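Local coordinates for protein geranyltranstransferase (Agrobacterium tumefaciens, PDB 2H8O) that probably catalyses the condensation of geranyl diphosphate with isopentenyl diphosphate to give farnesyl diphosphate, at residues Ala224-Ile236 with Arg244-Phe258. Sequence-based numbering, arbitrary orientation.
Sequences ALLRFACEAGAII and RQRLRLFGEKIGLSF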
loop_
_atom_site.group_PDB
_atom_site.type_symbol
_atom_site.label_atom_id
_atom_site.label_comp_id
_atom_site.label_asym_id
_atom_site.label_seq_id
_atom_site.Cartn_x
_atom_site.Cartn_y
_atom_site.Cartn_z
ATOM N N ALA A 224 -6.026 12.848 8.868
ATOM C CA ALA A 224 -6.496 11.459 8.852
ATOM C C ALA A 224 -5.487 10.504 9.524
ATOM O O ALA A 224 -5.886 9.628 10.276
ATOM C CB ALA A 224 -6.822 10.996 7.423
ATOM N N LEU A 225 -4.194 10.693 9.278
ATOM C CA LEU A 225 -3.173 9.829 9.901
ATOM C C LEU A 225 -3.104 10.040 11.412
ATOM O O LEU A 225 -2.818 9.106 12.144
ATOM C CB LEU A 225 -1.765 10.027 9.320
ATOM C CG LEU A 225 -1.563 9.554 7.890
ATOM C CD1 LEU A 225 -0.079 9.342 7.643
ATOM C CD2 LEU A 225 -2.320 8.263 7.584
ATOM N N LEU A 226 -3.354 11.272 11.857
ATOM C CA LEU A 226 -3.344 11.590 13.310
ATOM C C LEU A 226 -4.589 11.021 14.008
ATOM O O LEU A 226 -4.504 10.478 15.109
ATOM C CB LEU A 226 -3.145 13.093 13.535
ATOM C CG LEU A 226 -1.781 13.633 13.074
ATOM C CD1 LEU A 226 -1.833 15.167 12.926
ATOM C CD2 LEU A 226 -0.644 13.179 14.018
ATOM N N ARG A 227 -5.737 11.112 13.348
ATOM C CA ARG A 227 -6.956 10.431 13.763
ATOM C C ARG A 227 -6.729 8.922 13.908
ATOM O O ARG A 227 -7.022 8.321 14.947
ATOM C CB ARG A 227 -8.075 10.736 12.745
ATOM C CG ARG A 227 -9.393 10.047 13.021
ATOM C CD ARG A 227 -10.312 10.133 11.789
ATOM N NE ARG A 227 -9.914 9.167 10.761
ATOM C CZ ARG A 227 -10.051 9.319 9.448
ATOM N NH1 ARG A 227 -10.526 10.447 8.929
ATOM N NH2 ARG A 227 -9.654 8.342 8.641
ATOM N N PHE A 228 -6.191 8.322 12.851
ATOM C CA PHE A 228 -5.889 6.910 12.848
ATOM C C PHE A 228 -4.942 6.561 14.015
ATOM O O PHE A 228 -5.134 5.546 14.687
ATOM C CB PHE A 228 -5.251 6.478 11.523
ATOM C CG PHE A 228 -4.664 5.097 11.585
ATOM C CD1 PHE A 228 -5.444 3.973 11.347
ATOM C CD2 PHE A 228 -3.340 4.917 11.939
ATOM C CE1 PHE A 228 -4.904 2.703 11.465
ATOM C CE2 PHE A 228 -2.791 3.643 12.063
ATOM C CZ PHE A 228 -3.566 2.537 11.828
ATOM N N ALA A 229 -3.907 7.366 14.240
ATOM C CA ALA A 229 -2.914 7.033 15.273
ATOM C C ALA A 229 -3.565 6.826 16.636
ATOM O O ALA A 229 -3.224 5.922 17.379
ATOM C CB ALA A 229 -1.872 8.130 15.368
ATOM N N CYS A 230 -4.517 7.683 16.946
ATOM C CA CYS A 230 -5.208 7.644 18.234
ATOM C C CYS A 230 -6.266 6.566 18.274
ATOM O O CYS A 230 -6.372 5.833 19.238
ATOM C CB CYS A 230 -5.826 8.992 18.511
ATOM S SG CYS A 230 -4.561 10.284 18.765
ATOM N N GLU A 231 -7.055 6.475 17.209
ATOM C CA GLU A 231 -8.089 5.444 17.125
ATOM C C GLU A 231 -7.494 4.038 17.158
ATOM O O GLU A 231 -8.086 3.113 17.717
ATOM C CB GLU A 231 -8.991 5.660 15.892
ATOM C CG GLU A 231 -10.208 4.721 15.837
ATOM C CD GLU A 231 -11.099 4.943 14.641
ATOM O OE1 GLU A 231 -10.806 5.839 13.837
ATOM O OE2 GLU A 231 -12.123 4.234 14.526
ATOM N N ALA A 232 -6.306 3.886 16.567
ATOM C CA ALA A 232 -5.612 2.599 16.545
ATOM C C ALA A 232 -5.394 2.008 17.931
ATOM O O ALA A 232 -5.422 0.788 18.093
ATOM C CB ALA A 232 -4.276 2.727 15.824
ATOM N N GLY A 233 -5.148 2.857 18.923
ATOM C CA GLY A 233 -4.942 2.362 20.277
ATOM C C GLY A 233 -6.155 1.614 20.798
ATOM O O GLY A 233 -6.032 0.551 21.427
ATOM N N ALA A 234 -7.339 2.178 20.541
ATOM C CA ALA A 234 -8.605 1.542 20.893
ATOM C C ALA A 234 -8.816 0.236 20.124
ATOM O O ALA A 234 -9.244 -0.765 20.702
ATOM C CB ALA A 234 -9.764 2.499 20.650
ATOM N N ILE A 235 -8.492 0.220 18.833
ATOM C CA ILE A 235 -8.612 -1.014 18.053
ATOM C C ILE A 235 -7.673 -2.108 18.601
ATOM O O ILE A 235 -8.066 -3.266 18.803
ATOM C CB ILE A 235 -8.316 -0.767 16.561
ATOM C CG1 ILE A 235 -9.359 0.180 15.984
ATOM C CG2 ILE A 235 -8.307 -2.087 15.804
ATOM C CD1 ILE A 235 -9.064 0.557 14.564
ATOM N N ILE A 236 -6.433 -1.728 18.869
ATOM C CA ILE A 236 -5.428 -2.646 19.399
ATOM C C ILE A 236 -5.841 -3.157 20.793
ATOM O O ILE A 236 -5.638 -4.315 21.109
ATOM C CB ILE A 236 -4.070 -1.936 19.486
ATOM C CG1 ILE A 236 -3.506 -1.679 18.068
ATOM C CG2 ILE A 236 -3.082 -2.739 20.364
ATOM C CD1 ILE A 236 -2.360 -0.637 18.017
ATOM N N ARG A 244 -13.548 3.544 21.356
ATOM C CA ARG A 244 -12.948 3.739 20.037
ATOM C C ARG A 244 -13.359 5.101 19.452
ATOM O O ARG A 244 -12.519 5.842 18.966
ATOM C CB ARG A 244 -13.320 2.593 19.108
ATOM C CG ARG A 244 -12.760 2.742 17.721
ATOM C CD ARG A 244 -12.922 1.491 16.919
ATOM N NE ARG A 244 -12.620 1.748 15.509
ATOM C CZ ARG A 244 -12.684 0.831 14.552
ATOM N NH1 ARG A 244 -13.000 -0.433 14.831
ATOM N NH2 ARG A 244 -12.424 1.187 13.296
ATOM N N GLN A 245 -14.650 5.440 19.512
ATOM C CA GLN A 245 -15.102 6.761 19.062
ATOM C C GLN A 245 -14.438 7.891 19.829
ATOM O O GLN A 245 -14.092 8.901 19.239
ATOM C CB GLN A 245 -16.643 6.928 19.143
ATOM C CG GLN A 245 -17.387 6.240 18.052
ATOM C CD GLN A 245 -16.837 6.581 16.694
ATOM O OE1 GLN A 245 -16.732 7.744 16.341
ATOM N NE2 GLN A 245 -16.389 5.560 15.956
ATOM N N ARG A 246 -14.307 7.738 21.143
ATOM C CA ARG A 246 -13.676 8.748 21.993
ATOM C C ARG A 246 -12.241 9.015 21.506
ATOM O O ARG A 246 -11.832 10.175 21.330
ATOM C CB ARG A 246 -13.665 8.293 23.452
ATOM C CG ARG A 246 -13.044 9.290 24.421
ATOM C CD ARG A 246 -13.316 8.922 25.890
ATOM N NE ARG A 246 -14.771 8.896 26.141
ATOM C CZ ARG A 246 -15.539 9.955 26.433
ATOM N NH1 ARG A 246 -15.030 11.175 26.595
ATOM N NH2 ARG A 246 -16.848 9.792 26.599
ATOM N N LEU A 247 -11.481 7.946 21.295
ATOM C CA LEU A 247 -10.085 8.121 20.852
ATOM C C LEU A 247 -9.988 8.678 19.434
ATOM O O LEU A 247 -9.117 9.504 19.160
ATOM C CB LEU A 247 -9.259 6.840 21.042
ATOM C CG LEU A 247 -8.535 6.732 22.393
ATOM C CD1 LEU A 247 -7.415 7.764 22.497
ATOM C CD2 LEU A 247 -9.489 6.883 23.577
ATOM N N ARG A 248 -10.882 8.253 18.548
ATOM C CA ARG A 248 -11.020 8.877 17.221
ATOM C C ARG A 248 -11.244 10.407 17.318
ATOM O O ARG A 248 -10.532 11.259 16.675
ATOM C CB ARG A 248 -12.146 8.179 16.439
ATOM C CG ARG A 248 -12.302 8.635 15.008
ATOM C CD ARG A 248 -13.562 8.032 14.398
ATOM N NE ARG A 248 -13.882 8.564 13.079
ATOM C CZ ARG A 248 -13.340 8.157 11.937
ATOM N NH1 ARG A 248 -12.425 7.201 11.933
ATOM N NH2 ARG A 248 -13.720 8.710 10.781
ATOM N N LEU A 249 -12.224 10.790 18.115
ATOM C CA LEU A 249 -12.505 12.200 18.279
ATOM C C LEU A 249 -11.292 12.942 18.829
ATOM O O LEU A 249 -10.972 14.049 18.372
ATOM C CB LEU A 249 -13.709 12.408 19.198
ATOM C CG LEU A 249 -15.131 12.140 18.779
ATOM C CD1 LEU A 249 -16.012 12.691 19.888
ATOM C CD2 LEU A 249 -15.477 12.803 17.459
ATOM N N PHE A 250 -10.621 12.347 19.809
ATOM C CA PHE A 250 -9.396 12.933 20.356
ATOM C C PHE A 250 -8.373 13.135 19.225
ATOM O O PHE A 250 -7.746 14.193 19.102
ATOM C CB PHE A 250 -8.812 12.050 21.463
ATOM C CG PHE A 250 -7.538 12.586 22.044
ATOM C CD1 PHE A 250 -7.548 13.581 23.017
ATOM C CD2 PHE A 250 -6.316 12.116 21.604
ATOM C CE1 PHE A 250 -6.351 14.068 23.542
ATOM C CE2 PHE A 250 -5.132 12.616 22.112
ATOM C CZ PHE A 250 -5.150 13.583 23.081
ATOM N N GLY A 251 -8.229 12.121 18.378
ATOM C CA GLY A 251 -7.301 12.187 17.253
ATOM C C GLY A 251 -7.664 13.281 16.267
ATOM O O GLY A 251 -6.804 13.976 15.748
ATOM N N GLU A 252 -8.965 13.444 16.025
ATOM C CA GLU A 252 -9.439 14.568 15.201
ATOM C C GLU A 252 -9.038 15.929 15.812
ATOM O O GLU A 252 -8.555 16.804 15.105
ATOM C CB GLU A 252 -10.955 14.448 14.932
ATOM C CG GLU A 252 -11.278 13.237 14.061
ATOM C CD GLU A 252 -12.747 13.048 13.741
ATOM O OE1 GLU A 252 -13.593 13.618 14.450
ATOM O OE2 GLU A 252 -13.050 12.345 12.736
ATOM N N LYS A 253 -9.188 16.109 17.126
ATOM C CA LYS A 253 -8.773 17.379 17.759
ATOM C C LYS A 253 -7.251 17.599 17.679
ATOM O O LYS A 253 -6.774 18.715 17.425
ATOM C CB LYS A 253 -9.264 17.451 19.215
ATOM C CG LYS A 253 -10.787 17.393 19.385
ATOM C CD LYS A 253 -11.480 18.623 18.766
ATOM C CE LYS A 253 -12.993 18.480 18.648
ATOM N NZ LYS A 253 -13.548 19.462 17.648
ATOM N N ILE A 254 -6.469 16.536 17.857
ATOM C CA ILE A 254 -5.010 16.615 17.686
ATOM C C ILE A 254 -4.677 17.111 16.279
ATOM O O ILE A 254 -3.859 17.995 16.107
ATOM C CB ILE A 254 -4.313 15.237 17.903
ATOM C CG1 ILE A 254 -4.349 14.824 19.371
ATOM C CG2 ILE A 254 -2.845 15.279 17.403
ATOM C CD1 ILE A 254 -3.368 15.588 20.273
ATOM N N GLY A 255 -5.326 16.545 15.271
ATOM C CA GLY A 255 -5.022 16.892 13.887
ATOM C C GLY A 255 -5.425 18.314 13.554
ATOM O O GLY A 255 -4.699 19.003 12.864
ATOM N N LEU A 256 -6.588 18.736 14.040
ATOM C CA LEU A 256 -7.047 20.114 13.876
ATOM C C LEU A 256 -6.012 21.074 14.502
ATOM O O LEU A 256 -5.645 22.089 13.897
ATOM C CB LEU A 256 -8.437 20.304 14.501
ATOM C CG LEU A 256 -9.616 19.582 13.817
ATOM C CD1 LEU A 256 -10.905 19.563 14.684
ATOM C CD2 LEU A 256 -9.879 20.232 12.487
ATOM N N SER A 257 -5.537 20.744 15.701
ATOM C CA SER A 257 -4.567 21.587 16.380
ATOM C C SER A 257 -3.209 21.579 15.668
ATOM O O SER A 257 -2.554 22.622 15.545
ATOM C CB SER A 257 -4.397 21.140 17.838
ATOM O OG SER A 257 -5.584 21.404 18.579
ATOM N N PHE A 258 -2.799 20.401 15.218
ATOM C CA PHE A 258 -1.538 20.229 14.490
ATOM C C PHE A 258 -1.483 21.142 13.272
ATOM O O PHE A 258 -0.502 21.846 13.053
ATOM C CB PHE A 258 -1.395 18.760 14.103
ATOM C CG PHE A 258 -0.155 18.432 13.307
ATOM C CD1 PHE A 258 0.974 17.927 13.936
ATOM C CD2 PHE A 258 -0.145 18.596 11.928
ATOM C CE1 PHE A 258 2.102 17.606 13.204
ATOM C CE2 PHE A 258 0.966 18.283 11.192
ATOM C CZ PHE A 258 2.096 17.789 11.821
HETATM O O HOH W 1 -11.717 13.217 10.055
#
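E231 grips two arginines of the facing helix, one with each carboxylate oxygen. R244 NE donates to E231 OE2 at 2.7 Å, nearly straight at 168°, arriving on the anti side, while R248 NH1 reaches the syn lone pair of E231 OE1 at 2.8 Å. Each oxygen is tied to a different arginine, which restrains the carboxylate's rotation; both bonds lie close to their guanidinium planes. I235 CD1 sits over the centre of the R244 guanidinium, 3.6 Å from CZ. R227, its chain bent at chi3 (77°), runs alongside R248 and lays CD over the other guanidinium; the two planes are 22° apart, and the paired positive charges are probably eased by E231, by E252, which a water bridges to R227 NH1, and by D65 of the second subunit, salt-bridged to R248.

Helices 211-237 and 241-267 are consecutive in the all-helical polyprenyl synthetase fold, and their segments form an antiparallel hairpin in which the axes of the two segments approach to 7.3 Å. G251, with no side chain, lets the backbones meet: its CA lies 3.9 Å from the CA of R227. Beside it C230 SG meets the F250 ring at its edge, 3.8 Å from CD2. Toward the other end L226 CD1 rests over the F258 face, 3.7 Å from CG. Helix 321-331 backs F250 and F258, and helix 88-99 packs on L226 and L247, its S96 hydrogen-bonding the C230 carbonyl.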